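Local coordinates for DIR1 protein (Arabidopsis thaliana, PDB 2RKN), which binds two lysophospholipids side by side in a hydrophobic cavity and is required for long-distance signalling in systemic acquired resistance, probably as a lipid transfer protein, at residues 50-54 with 55-59. Residues are numbered along the deposited sequence; the frame is centred on the assembly and turned at random. Where two conformers were deposited one is given.
Sequences PWLGS and FGVDP. With LP3 ((7R)-4,7-dihydroxy-N,N,N-trimethyl-10-oxo-3,5,9-trioxa-4-phosphaheptacosan-1-aminium 4-oxide), chain F.
The indole of Trp-51 receives Phe-55 and the acyl chain of LP3 on one face: C12 of the lipid sits over the ring centre, 3.6 Å above its plane, while Phe-55 turns an edge toward the five-membered ring in a T-shaped stack, centroids 5.6 Å apart and planes at 66°. The phenyl's CE1 lies 3.9 Å from CD1 of Trp-51 and also meets LP3 C12; at the phenyl edge lies Trp-51 O. Both rings start anti to their own carbonyl carbon (chi1 -84° and -73°), so the side chains, one helical turn apart, run alongside each other. Trp-51, Leu-52, Phe-55 and Pro-59 line the lipid cavity, and Phe-55 also touches the second bound LP3. Helix 50-55 ends in a Schellman motif: Gly-56, at positive phi, is the first residue to leave it, and Val-57 N donates to Leu-52 O at 2.9 Å. The second bond, from Gly-56 N to Gly-53 O, is longer at 3.2 Å and reaches its carbonyl from above the plane. After the turn, Val-57 packs against Leu-52; in one of two leucine conformers, CD2 lies 3.8 Å from Val-57 CB and 3.6 Å from LP3 C18, and CD1 reaches Pro-59 CB, at the start of helix 59-68.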
# COMPACT_ATOMS: atom_id res chain seq x y z
N PRO A 50 -9.09 -10.77 -4.18
CA PRO A 50 -8.72 -11.86 -3.30
C PRO A 50 -7.32 -11.81 -2.73
O PRO A 50 -7.07 -12.45 -1.66
CB PRO A 50 -8.82 -13.08 -4.26
CG PRO A 50 -9.86 -12.73 -5.15
CD PRO A 50 -9.62 -11.26 -5.46
N TRP A 51 -6.43 -11.07 -3.40
CA TRP A 51 -5.08 -10.93 -2.90
C TRP A 51 -5.03 -10.30 -1.51
O TRP A 51 -4.14 -10.63 -0.77
CB TRP A 51 -4.22 -10.15 -3.88
CG TRP A 51 -3.65 -10.94 -4.97
CD1 TRP A 51 -3.42 -12.29 -5.02
CD2 TRP A 51 -3.12 -10.40 -6.18
NE1 TRP A 51 -2.77 -12.62 -6.19
CE2 TRP A 51 -2.60 -11.48 -6.93
CE3 TRP A 51 -3.10 -9.10 -6.75
CZ2 TRP A 51 -2.03 -11.30 -8.16
CZ3 TRP A 51 -2.51 -8.93 -7.95
CH2 TRP A 51 -1.99 -10.04 -8.67
N LEU A 52 -5.97 -9.43 -1.14
CA LEU A 52 -5.87 -8.80 0.18
C LEU A 52 -5.97 -9.91 1.20
O LEU A 52 -5.19 -10.00 2.17
CB LEU A 52 -6.96 -7.72 0.35
CG LEU A 52 -6.82 -6.54 -0.63
CD1 LEU A 52 -7.41 -5.27 -0.03
CD2 LEU A 52 -5.37 -6.28 -0.96
N GLY A 53 -6.93 -10.79 0.97
CA GLY A 53 -7.05 -11.89 1.91
C GLY A 53 -5.81 -12.78 1.97
O GLY A 53 -5.30 -13.13 3.09
N SER A 54 -5.33 -13.19 0.80
CA SER A 54 -4.13 -14.05 0.68
C SER A 54 -2.90 -13.46 1.37
O SER A 54 -2.18 -14.20 2.06
CB SER A 54 -3.84 -14.36 -0.80
OG SER A 54 -4.93 -15.08 -1.32
N PHE A 55 -2.70 -12.14 1.26
CA PHE A 55 -1.48 -11.54 1.79
C PHE A 55 -1.68 -10.93 3.16
O PHE A 55 -0.76 -10.29 3.65
CB PHE A 55 -0.86 -10.56 0.77
CG PHE A 55 -0.22 -11.23 -0.39
CD1 PHE A 55 -0.85 -11.23 -1.64
CD2 PHE A 55 1.03 -11.84 -0.25
CE1 PHE A 55 -0.24 -11.88 -2.73
CE2 PHE A 55 1.65 -12.47 -1.31
CZ PHE A 55 1.00 -12.53 -2.56
N GLY A 56 -2.90 -11.06 3.69
CA GLY A 56 -3.25 -10.51 5.04
C GLY A 56 -3.23 -9.00 5.07
O GLY A 56 -2.93 -8.39 6.09
N VAL A 57 -3.64 -8.38 3.97
CA VAL A 57 -3.73 -6.89 3.92
C VAL A 57 -5.03 -6.30 4.44
O VAL A 57 -6.12 -6.76 4.06
CB VAL A 57 -3.59 -6.46 2.44
CG1 VAL A 57 -3.64 -4.92 2.39
CG2 VAL A 57 -2.29 -6.96 1.96
N ASP A 58 -4.93 -5.24 5.29
CA ASP A 58 -6.09 -4.61 5.80
C ASP A 58 -6.50 -3.49 4.90
O ASP A 58 -5.71 -2.60 4.68
CB ASP A 58 -5.83 -4.05 7.19
CG ASP A 58 -7.05 -3.51 7.77
OD1 ASP A 58 -7.96 -4.34 7.97
OD2 ASP A 58 -7.15 -2.29 8.05
N PRO A 59 -7.69 -3.55 4.28
CA PRO A 59 -7.99 -2.44 3.35
C PRO A 59 -8.04 -1.04 4.03
O PRO A 59 -7.59 -0.07 3.41
CB PRO A 59 -9.35 -2.84 2.73
CG PRO A 59 -9.92 -3.81 3.61
CD PRO A 59 -8.79 -4.53 4.33
C1 LP3 F . 3.93 -14.46 -7.52
C2 LP3 F . 3.10 -13.64 -6.58
C3 LP3 F . 2.96 -12.25 -7.09
C4 LP3 F . 6.82 -13.07 -9.72
C11 LP3 F . 1.64 -10.50 -6.76
C12 LP3 F . 0.60 -10.05 -5.78
C13 LP3 F . 0.42 -8.53 -5.78
C14 LP3 F . -0.39 -8.15 -4.54
C15 LP3 F . -1.23 -6.93 -4.86
C16 LP3 F . -1.92 -6.31 -3.67
C17 LP3 F . -2.19 -4.83 -3.93
C18 LP3 F . -3.21 -4.28 -2.95
C19 LP3 F . -3.20 -2.77 -2.73
C20 LP3 F . -4.69 -2.46 -2.53
C21 LP3 F . -5.03 -1.38 -1.54
C22 LP3 F . -6.52 -1.38 -1.22
C23 LP3 F . -7.08 -0.11 -0.54
C24 LP3 F . -8.54 -0.32 -0.08
C25 LP3 F . -9.15 0.84 0.72
C26 LP3 F . -10.43 0.50 1.50
C27 LP3 F . -10.74 1.39 2.73
C28 LP3 F . -11.72 0.82 3.76
O2 LP3 F . 1.95 -14.24 -6.31
O3 LP3 F . 1.73 -11.78 -7.05
O11 LP3 F . 2.35 -9.68 -7.29
O1P LP3 F . 6.93 -16.12 -8.06
O2P LP3 F . 7.40 -13.90 -7.11
O3P LP3 F . 5.11 -14.80 -6.97
O4P LP3 F . 5.96 -14.09 -9.24
P LP3 F . 6.34 -14.71 -7.88